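Local coordinates for protein glyceraldehyde-3-phosphate dehydrogenase (Sulfolobus solfataricus, PDB 1B7G) that oxidises and phosphorylates glyceraldehyde 3-phosphate to 1,3-bisphosphoglycerate in glycolysis, accepting NAD or NADP as cofactor with a marked preference for NADP, at residues Asp18-Gln23 with Glu307-Ile312; Val89-Lys94 with Ala112-Ile117; Thr243-Leu248 with Arg326-Ser331. The protein carries 1 engineered substitution. One frame throughout, in Å; residues are numbered along the deposited sequence.

How the interactions relate
Interaction 1 is the most deeply buried of the three: all its touching residues lie inside the protein, and it joins helix 11-21 of the Rossmann domain to helix 304-315 through an isoleucine set against an alanine, a second isoleucine and the amide of a glutamine. Interaction 3 adjoins it: helices 304-315 and 321-331 are consecutive, and Asp310 OD2 of interaction 1 forms a salt bridge with Arg245 NH2 of interaction 3. The chemistry of interaction 3 is polar, an arginine on an asparagine, with a partly exposed proline beside the asparagine. Interaction 2, partly buried, stands apart, its centre about 20 Å from that of interaction 1, and combines a valine packed on a helix with a lysine-to-carbonyl bond.

Interaction 1 of 3, residues Asp18-Gln23 with Glu307-Ile312; sequences DAIIKQ and ENIDAI
Ile309 reaches from helix 304-315 and touches Ala19 and Ile20 of helix 11-21 and Gln23 in the loop that follows, using its two branches. Its CD1 methyl lies 3.8 Å from Ala19 CB and 3.9 Å from Ile20 CG1, while its CG2 methyl rests against the amide of Gln23, 3.6 Å from CD. The branching explains the division of labour: CG1 stands beside the backbone N and carries CD1 to the helix, whereas CG2, anti to that N, is turned to the glutamine. The small Ala19 suits the place by letting the longer isoleucine come close.

Gln23 is held by its own turn. Its chain bends at chi2 (-40°) and brings NE2 back to Ala19 O, a bond of 3.0 Å with an N-H...O angle of 163°; the acceptor lies in the amide plane, although the donor is tilted from the plane of the carbonyl. OE1 accepts from Arg313 and NE2 also meets Ser331 OG, so both ends of the amide are engaged. Farther out, Met26 of strand 26-32 and Thr328 of helix 321-331 pack on Ile309.

The contact thus links a helix of the dinucleotide-binding Rossmann fold to the C-terminal helices. With its N and O bonded to other partners, the buried Gln23 amide can meet the Ile309 methyl by van der Waals contact alone, at little polar cost.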
loop_
_atom_site.group_PDB
_atom_site.type_symbol
_atom_site.label_atom_id
_atom_site.label_comp_id
_atom_site.label_asym_id
_atom_site.label_seq_id
_atom_site.Cartn_x
_atom_site.Cartn_y
_atom_site.Cartn_z
ATOM N N ASP A 18 -14.671 -6.646 5.776
ATOM C CA ASP A 18 -14.658 -6.787 4.346
ATOM C C ASP A 18 -14.719 -8.243 3.871
ATOM O O ASP A 18 -15.424 -8.521 2.884
ATOM C CB ASP A 18 -13.480 -6.081 3.695
ATOM C CG ASP A 18 -13.621 -4.581 3.611
ATOM O OD1 ASP A 18 -14.669 -4.012 3.988
ATOM O OD2 ASP A 18 -12.653 -3.945 3.152
ATOM N N ALA A 19 -14.044 -9.167 4.562
ATOM C CA ALA A 19 -14.128 -10.579 4.163
ATOM C C ALA A 19 -15.521 -11.167 4.397
ATOM O O ALA A 19 -15.959 -12.024 3.612
ATOM C CB ALA A 19 -13.090 -11.453 4.880
ATOM N N ILE A 20 -16.186 -10.734 5.442
ATOM C CA ILE A 20 -17.536 -11.171 5.781
ATOM C C ILE A 20 -18.510 -10.748 4.665
ATOM O O ILE A 20 -19.282 -11.565 4.161
ATOM C CB ILE A 20 -17.980 -10.546 7.094
ATOM C CG1 ILE A 20 -17.229 -11.227 8.258
ATOM C CG2 ILE A 20 -19.504 -10.647 7.318
ATOM C CD1 ILE A 20 -17.359 -10.437 9.529
ATOM N N ILE A 21 -18.295 -9.530 4.172
ATOM C CA ILE A 21 -19.037 -9.004 3.049
ATOM C C ILE A 21 -18.839 -9.868 1.824
ATOM O O ILE A 21 -19.825 -10.152 1.115
ATOM C CB ILE A 21 -18.690 -7.533 2.727
ATOM C CG1 ILE A 21 -19.049 -6.670 3.918
ATOM C CG2 ILE A 21 -19.459 -7.084 1.480
ATOM C CD1 ILE A 21 -18.712 -5.197 3.846
ATOM N N LYS A 22 -17.653 -10.407 1.599
ATOM C CA LYS A 22 -17.416 -11.245 0.440
ATOM C C LYS A 22 -17.905 -12.675 0.588
ATOM O O LYS A 22 -17.839 -13.413 -0.406
ATOM C CB LYS A 22 -15.923 -11.243 0.068
ATOM C CG LYS A 22 -15.436 -9.839 -0.284
ATOM C CD LYS A 22 -13.968 -9.922 -0.713
ATOM C CE LYS A 22 -13.494 -8.579 -1.259
ATOM N NZ LYS A 22 -12.113 -8.714 -1.789
ATOM N N GLN A 23 -18.367 -13.120 1.740
ATOM C CA GLN A 23 -18.782 -14.526 1.861
ATOM C C GLN A 23 -20.224 -14.674 1.336
ATOM O O GLN A 23 -21.049 -13.811 1.642
ATOM C CB GLN A 23 -18.719 -14.952 3.314
ATOM C CG GLN A 23 -17.314 -15.042 3.920
ATOM C CD GLN A 23 -16.269 -15.608 3.011
ATOM O OE1 GLN A 23 -16.234 -16.805 2.701
ATOM N NE2 GLN A 23 -15.386 -14.729 2.490
ATOM N N GLU A 307 -8.562 -17.120 8.457
ATOM C CA GLU A 307 -8.724 -17.931 9.629
ATOM C C GLU A 307 -9.974 -17.559 10.422
ATOM O O GLU A 307 -10.711 -18.430 10.888
ATOM C CB GLU A 307 -7.489 -17.829 10.586
ATOM C CG GLU A 307 -6.175 -18.164 9.889
ATOM C CD GLU A 307 -6.131 -19.545 9.278
ATOM O OE1 GLU A 307 -6.823 -20.423 9.833
ATOM O OE2 GLU A 307 -5.502 -19.776 8.213
ATOM N N ASN A 308 -10.267 -16.264 10.533
ATOM C CA ASN A 308 -11.458 -15.833 11.262
ATOM C C ASN A 308 -12.731 -16.251 10.495
ATOM O O ASN A 308 -13.736 -16.625 11.130
ATOM C CB ASN A 308 -11.441 -14.328 11.507
ATOM C CG ASN A 308 -10.731 -13.891 12.764
ATOM O OD1 ASN A 308 -11.324 -13.838 13.842
ATOM N ND2 ASN A 308 -9.447 -13.577 12.647
ATOM N N ILE A 309 -12.666 -16.224 9.160
ATOM C CA ILE A 309 -13.828 -16.671 8.378
ATOM C C ILE A 309 -14.101 -18.152 8.595
ATOM O O ILE A 309 -15.240 -18.580 8.911
ATOM C CB ILE A 309 -13.672 -16.334 6.894
ATOM C CG1 ILE A 309 -13.522 -14.839 6.649
ATOM C CG2 ILE A 309 -14.914 -16.869 6.128
ATOM C CD1 ILE A 309 -14.567 -13.959 7.322
ATOM N N ASP A 310 -13.072 -19.003 8.558
ATOM C CA ASP A 310 -13.276 -20.433 8.828
ATOM C C ASP A 310 -13.738 -20.705 10.231
ATOM O O ASP A 310 -14.555 -21.629 10.476
ATOM C CB ASP A 310 -11.998 -21.210 8.507
ATOM C CG ASP A 310 -11.655 -21.168 7.042
ATOM O OD1 ASP A 310 -12.612 -21.220 6.225
ATOM O OD2 ASP A 310 -10.458 -21.095 6.679
ATOM N N ALA A 311 -13.228 -19.940 11.208
ATOM C CA ALA A 311 -13.584 -20.105 12.584
ATOM C C ALA A 311 -15.108 -19.888 12.740
ATOM O O ALA A 311 -15.721 -20.562 13.573
ATOM C CB ALA A 311 -12.822 -19.213 13.548
ATOM N N ILE A 312 -15.647 -18.898 12.041
ATOM C CA ILE A 312 -17.100 -18.676 12.093
ATOM C C ILE A 312 -17.798 -19.960 11.649
ATOM O O ILE A 312 -18.666 -20.477 12.326
ATOM C CB ILE A 312 -17.528 -17.513 11.185
ATOM C CG1 ILE A 312 -17.113 -16.174 11.816
ATOM C CG2 ILE A 312 -19.032 -17.541 10.947
ATOM C CD1 ILE A 312 -17.004 -15.004 10.852
#

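Interaction 2 of 3, residues Val89-Lys94 with Ala112-Ile117; sequences VGAQYK and AEVADI. With SO4 (sulfate ion), chain H.
Val114 packs on the first turns of helix 89-99 while Lys94 bonds to its carbonyl, a mixed apolar and polar contact between that helix and the loop that follows strand 103-106 in the Rossmann domain. The methyl CG2 of Val114 is the apolar point of contact, 3.8 Å from Ala91 CA and 4.0 Å from Lys94 CB. Gly90 and Ala91, with little or no side chain, let the valine come up to the helix backbone. The torsion of Val114 (chi1 80°) sets CG2 anti to its backbone N and turns it to the helix, at the cost of placing CG1 between N and the carbonyl carbon.

Lys94 passes alongside the valine and ends at its carbonyl. Its chain bends at chi2 and chi4, so that CD and CE pass beside Val114 O and NZ closes on it at 2.9 Å. The ammonium stands above the carbonyl plane, 45° out of it, and therefore off the lone pairs. It also makes a cation-pi contact with Tyr133, and Asp116 OD1, 5.1 Å from NZ, is likely to add a mild electrostatic pull. A methionine in place of Lys94 would probably leave Val114 O without this donor and Tyr133 without its cation.

At the start of segment 112-117, Ala112 N donates to O3 of a sulfate at 2.6 Å; Lys195 holds the same ion. Glu110 accepts from Gly90 N, Phe106 of strand 103-106 lies against both Val114 and Lys94, and Asp116 pairs with Tyr133 of strand 133-136, so the loop is held between helix 89-99 and the parallel sheet.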
loop_
_atom_site.group_PDB
_atom_site.type_symbol
_atom_site.label_atom_id
_atom_site.label_comp_id
_atom_site.label_asym_id
_atom_site.label_seq_id
_atom_site.Cartn_x
_atom_site.Cartn_y
_atom_site.Cartn_z
ATOM N N VAL A 89 -8.916 -6.800 25.805
ATOM C CA VAL A 89 -10.306 -6.300 25.754
ATOM C C VAL A 89 -11.255 -7.429 25.463
ATOM O O VAL A 89 -12.403 -7.480 25.921
ATOM C CB VAL A 89 -10.385 -5.121 24.784
ATOM C CG1 VAL A 89 -11.798 -4.576 24.639
ATOM C CG2 VAL A 89 -9.439 -3.994 25.253
ATOM N N GLY A 90 -10.803 -8.485 24.783
ATOM C CA GLY A 90 -11.671 -9.612 24.463
ATOM C C GLY A 90 -12.210 -10.274 25.719
ATOM O O GLY A 90 -13.374 -10.642 25.777
ATOM N N ALA A 91 -11.365 -10.414 26.713
ATOM C CA ALA A 91 -11.684 -10.971 28.006
ATOM C C ALA A 91 -12.692 -10.099 28.754
ATOM O O ALA A 91 -13.429 -10.588 29.601
ATOM C CB ALA A 91 -10.393 -11.072 28.840
ATOM N N GLN A 92 -12.681 -8.808 28.476
ATOM C CA GLN A 92 -13.647 -7.888 29.065
ATOM C C GLN A 92 -15.002 -8.094 28.405
ATOM O O GLN A 92 -16.001 -8.037 29.105
ATOM C CB GLN A 92 -13.175 -6.450 28.911
ATOM C CG GLN A 92 -11.889 -6.174 29.706
ATOM C CD GLN A 92 -11.443 -4.734 29.553
ATOM O OE1 GLN A 92 -12.232 -3.848 29.214
ATOM N NE2 GLN A 92 -10.164 -4.479 29.811
ATOM N N TYR A 93 -15.042 -8.426 27.104
ATOM C CA TYR A 93 -16.310 -8.708 26.455
ATOM C C TYR A 93 -16.772 -10.150 26.637
ATOM O O TYR A 93 -17.978 -10.417 26.534
ATOM C CB TYR A 93 -16.297 -8.352 24.972
ATOM C CG TYR A 93 -16.524 -6.885 24.719
ATOM C CD1 TYR A 93 -17.824 -6.371 24.707
ATOM C CD2 TYR A 93 -15.469 -6.024 24.483
ATOM C CE1 TYR A 93 -18.044 -5.023 24.490
ATOM C CE2 TYR A 93 -15.678 -4.678 24.266
ATOM C CZ TYR A 93 -16.975 -4.188 24.269
ATOM O OH TYR A 93 -17.182 -2.856 24.031
ATOM N N LYS A 94 -15.884 -11.085 27.008
ATOM C CA LYS A 94 -16.325 -12.473 27.162
ATOM C C LYS A 94 -17.573 -12.661 28.005
ATOM O O LYS A 94 -18.549 -13.292 27.570
ATOM C CB LYS A 94 -15.142 -13.358 27.554
ATOM C CG LYS A 94 -15.499 -14.806 27.843
ATOM C CD LYS A 94 -16.100 -15.487 26.630
ATOM C CE LYS A 94 -16.541 -16.909 26.966
ATOM N NZ LYS A 94 -15.476 -17.722 27.580
ATOM N N ALA A 112 -5.523 -18.094 26.329
ATOM C CA ALA A 112 -6.235 -19.256 25.809
ATOM C C ALA A 112 -7.529 -19.537 26.556
ATOM O O ALA A 112 -8.542 -19.924 25.927
ATOM C CB ALA A 112 -5.354 -20.510 25.822
ATOM N N GLU A 113 -7.564 -19.220 27.860
ATOM C CA GLU A 113 -8.786 -19.427 28.626
ATOM C C GLU A 113 -9.973 -18.587 28.200
ATOM O O GLU A 113 -11.088 -18.851 28.682
ATOM C CB GLU A 113 -8.493 -19.175 30.127
ATOM C CG GLU A 113 -8.715 -17.703 30.488
ATOM C CD GLU A 113 -8.144 -17.294 31.820
ATOM O OE1 GLU A 113 -7.588 -18.164 32.523
ATOM O OE2 GLU A 113 -8.225 -16.094 32.163
ATOM N N VAL A 114 -9.842 -17.540 27.395
ATOM C CA VAL A 114 -10.990 -16.732 26.975
ATOM C C VAL A 114 -11.940 -17.543 26.099
ATOM O O VAL A 114 -13.132 -17.276 25.971
ATOM C CB VAL A 114 -10.498 -15.469 26.249
ATOM C CG1 VAL A 114 -10.137 -15.817 24.801
ATOM C CG2 VAL A 114 -11.523 -14.341 26.260
ATOM N N ALA A 115 -11.448 -18.583 25.447
ATOM C CA ALA A 115 -12.180 -19.436 24.549
ATOM C C ALA A 115 -12.277 -20.884 25.038
ATOM O O ALA A 115 -11.638 -21.262 25.996
ATOM C CB ALA A 115 -11.412 -19.497 23.208
ATOM N N ASP A 116 -12.991 -21.695 24.267
ATOM C CA ASP A 116 -13.115 -23.111 24.519
ATOM C C ASP A 116 -12.055 -23.860 23.695
ATOM O O ASP A 116 -11.882 -25.026 23.921
ATOM C CB ASP A 116 -14.475 -23.708 24.173
ATOM C CG ASP A 116 -15.637 -22.915 24.724
ATOM O OD1 ASP A 116 -15.580 -22.534 25.906
ATOM O OD2 ASP A 116 -16.564 -22.606 23.938
ATOM N N ILE A 117 -11.423 -23.169 22.750
ATOM C CA ILE A 117 -10.366 -23.831 21.993
ATOM C C ILE A 117 -9.576 -22.774 21.209
ATOM O O ILE A 117 -10.119 -21.697 20.986
ATOM C CB ILE A 117 -10.978 -24.868 21.055
ATOM C CG1 ILE A 117 -9.936 -25.862 20.558
ATOM C CG2 ILE A 117 -11.702 -24.160 19.892
ATOM C CD1 ILE A 117 -10.449 -26.977 19.670
HETATM S S SO4 H . -2.216 -18.185 28.103
HETATM O O1 SO4 H . -2.690 -19.134 29.191
HETATM O O2 SO4 H . -2.410 -16.781 28.590
HETATM O O3 SO4 H . -2.950 -18.423 26.837
HETATM O O4 SO4 H . -0.744 -18.451 27.914
#

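Interaction 3 of 3, residues Thr243-Leu248 with Arg326-Ser331; sequences TPRIVL and RITNES
Arg245 grips Asn329 side-on, NE and NH2 both donating to the one oxygen OD1, and this is the tight half of the contact. Each bond is 3.0 Å long, with N-H...O angles of 151° and 146°, and OD1 lies in the guanidinium plane. NE meets a lone pair in the carbonyl plane; with the two flat groups nearly perpendicular, NH2 comes to the same oxygen from above that plane. An extended chain from CG to NE carries the guanidinium away from its turn to the helix, where Thr328 CG2 packs 3.4 Å from NH2. Asp310 and Glu307 of helix 304-315 engage NH2 and NH1, respectively, as salt-bridge partners, which is likely to fix the rotation of this buried charge.

Arg245 occupies the third position of a type II beta turn, Thr243 to Ile246, leading into strand 246-249 at the border of the mixed sheet of the C-terminal domain. Its positive phi (97°) belongs to that position, and Pro244 suits the second, where phi is restrained by the ring.

The other half is looser. Pro244, partly exposed, crosses the asparagine at about a right angle, and its CB lies 3.5 Å from Asn329 ND2, in van der Waals contact, with CG more distant.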
loop_
_atom_site.group_PDB
_atom_site.type_symbol
_atom_site.label_atom_id
_atom_site.label_comp_id
_atom_site.label_asym_id
_atom_site.label_seq_id
_atom_site.Cartn_x
_atom_site.Cartn_y
_atom_site.Cartn_z
ATOM N N THR A 243 -0.123 -25.684 -1.442
ATOM C CA THR A 243 -1.002 -25.536 -0.271
ATOM C C THR A 243 -1.499 -24.116 -0.193
ATOM O O THR A 243 -0.709 -23.164 0.086
ATOM C CB THR A 243 -0.244 -25.874 1.034
ATOM O OG1 THR A 243 0.372 -27.152 0.956
ATOM C CG2 THR A 243 -1.109 -25.785 2.268
ATOM N N PRO A 244 -2.775 -23.870 -0.396
ATOM C CA PRO A 244 -3.335 -22.564 -0.145
ATOM C C PRO A 244 -3.028 -22.046 1.259
ATOM O O PRO A 244 -3.308 -22.673 2.238
ATOM C CB PRO A 244 -4.830 -22.744 -0.350
ATOM C CG PRO A 244 -4.943 -23.935 -1.245
ATOM C CD PRO A 244 -3.808 -24.843 -0.811
ATOM N N ARG A 245 -2.639 -20.750 1.269
ATOM C CA ARG A 245 -2.321 -20.047 2.489
ATOM C C ARG A 245 -0.797 -20.029 2.769
ATOM O O ARG A 245 -0.331 -19.386 3.676
ATOM C CB ARG A 245 -3.165 -20.414 3.687
ATOM C CG ARG A 245 -4.597 -19.921 3.527
ATOM C CD ARG A 245 -5.481 -20.181 4.740
ATOM N NE ARG A 245 -6.885 -20.231 4.243
ATOM C CZ ARG A 245 -7.922 -20.383 5.045
ATOM N NH1 ARG A 245 -7.761 -20.437 6.357
ATOM N NH2 ARG A 245 -9.144 -20.458 4.511
ATOM N N ILE A 246 -0.107 -20.655 1.843
ATOM C CA ILE A 246 1.350 -20.700 1.806
ATOM C C ILE A 246 1.757 -20.361 0.379
ATOM O O ILE A 246 1.230 -20.962 -0.573
ATOM C CB ILE A 246 1.953 -22.046 2.191
ATOM C CG1 ILE A 246 1.720 -22.378 3.670
ATOM C CG2 ILE A 246 3.470 -22.071 1.907
ATOM C CD1 ILE A 246 2.137 -23.806 4.064
ATOM N N VAL A 247 2.637 -19.395 0.189
ATOM C CA VAL A 247 3.145 -19.130 -1.165
ATOM C C VAL A 247 4.686 -19.257 -1.138
ATOM O O VAL A 247 5.293 -19.128 -0.075
ATOM C CB VAL A 247 2.751 -17.777 -1.740
ATOM C CG1 VAL A 247 1.261 -17.733 -2.082
ATOM C CG2 VAL A 247 3.107 -16.608 -0.824
ATOM N N LEU A 248 5.289 -19.430 -2.285
ATOM C CA LEU A 248 6.738 -19.551 -2.389
ATOM C C LEU A 248 7.241 -18.268 -3.076
ATOM O O LEU A 248 6.510 -17.686 -3.891
ATOM C CB LEU A 248 7.186 -20.779 -3.170
ATOM C CG LEU A 248 6.965 -22.134 -2.479
ATOM C CD1 LEU A 248 7.404 -23.285 -3.362
ATOM C CD2 LEU A 248 7.720 -22.216 -1.144
ATOM N N ARG A 326 -12.489 -23.889 1.076
ATOM C CA ARG A 326 -12.596 -23.602 -0.354
ATOM C C ARG A 326 -13.325 -22.290 -0.599
ATOM O O ARG A 326 -12.864 -21.488 -1.423
ATOM C CB ARG A 326 -13.168 -24.782 -1.142
ATOM C CG ARG A 326 -13.724 -24.399 -2.500
ATOM C CD ARG A 326 -14.569 -25.499 -3.138
ATOM N NE ARG A 326 -13.970 -26.800 -2.881
ATOM C CZ ARG A 326 -14.438 -27.743 -2.068
ATOM N NH1 ARG A 326 -15.587 -27.598 -1.417
ATOM N NH2 ARG A 326 -13.721 -28.862 -1.915
ATOM N N ILE A 327 -14.393 -21.989 0.125
ATOM C CA ILE A 327 -15.142 -20.746 -0.090
ATOM C C ILE A 327 -14.335 -19.543 0.401
ATOM O O ILE A 327 -14.255 -18.515 -0.255
ATOM C CB ILE A 327 -16.521 -20.804 0.565
ATOM C CG1 ILE A 327 -17.375 -21.840 -0.245
ATOM C CG2 ILE A 327 -17.218 -19.481 0.595
ATOM C CD1 ILE A 327 -18.526 -22.405 0.554
ATOM N N THR A 328 -13.759 -19.697 1.587
ATOM C CA THR A 328 -12.899 -18.638 2.139
ATOM C C THR A 328 -11.794 -18.344 1.136
ATOM O O THR A 328 -11.684 -17.201 0.717
ATOM C CB THR A 328 -12.317 -19.073 3.462
ATOM O OG1 THR A 328 -13.415 -19.304 4.365
ATOM C CG2 THR A 328 -11.395 -17.984 4.059
ATOM N N ASN A 329 -11.087 -19.367 0.672
ATOM C CA ASN A 329 -10.018 -19.215 -0.274
ATOM C C ASN A 329 -10.402 -18.563 -1.589
ATOM O O ASN A 329 -9.727 -17.614 -2.035
ATOM C CB ASN A 329 -9.288 -20.538 -0.521
ATOM C CG ASN A 329 -8.466 -20.913 0.729
ATOM O OD1 ASN A 329 -8.294 -20.127 1.650
ATOM N ND2 ASN A 329 -8.047 -22.156 0.765
ATOM N N GLU A 330 -11.457 -19.081 -2.224
ATOM C CA GLU A 330 -11.856 -18.551 -3.519
ATOM C C GLU A 330 -12.335 -17.119 -3.391
ATOM O O GLU A 330 -11.988 -16.262 -4.174
ATOM C CB GLU A 330 -12.994 -19.425 -4.122
ATOM C CG GLU A 330 -13.241 -19.130 -5.589
ATOM C CD GLU A 330 -14.058 -17.926 -5.948
ATOM O OE1 GLU A 330 -14.884 -17.429 -5.140
ATOM O OE2 GLU A 330 -13.892 -17.432 -7.099
ATOM N N SER A 331 -13.215 -16.864 -2.405
ATOM C CA SER A 331 -13.784 -15.546 -2.290
ATOM C C SER A 331 -12.743 -14.480 -1.914
ATOM O O SER A 331 -13.022 -13.286 -2.132
ATOM C CB SER A 331 -14.910 -15.509 -1.259
ATOM O OG SER A 331 -14.450 -15.844 0.044
#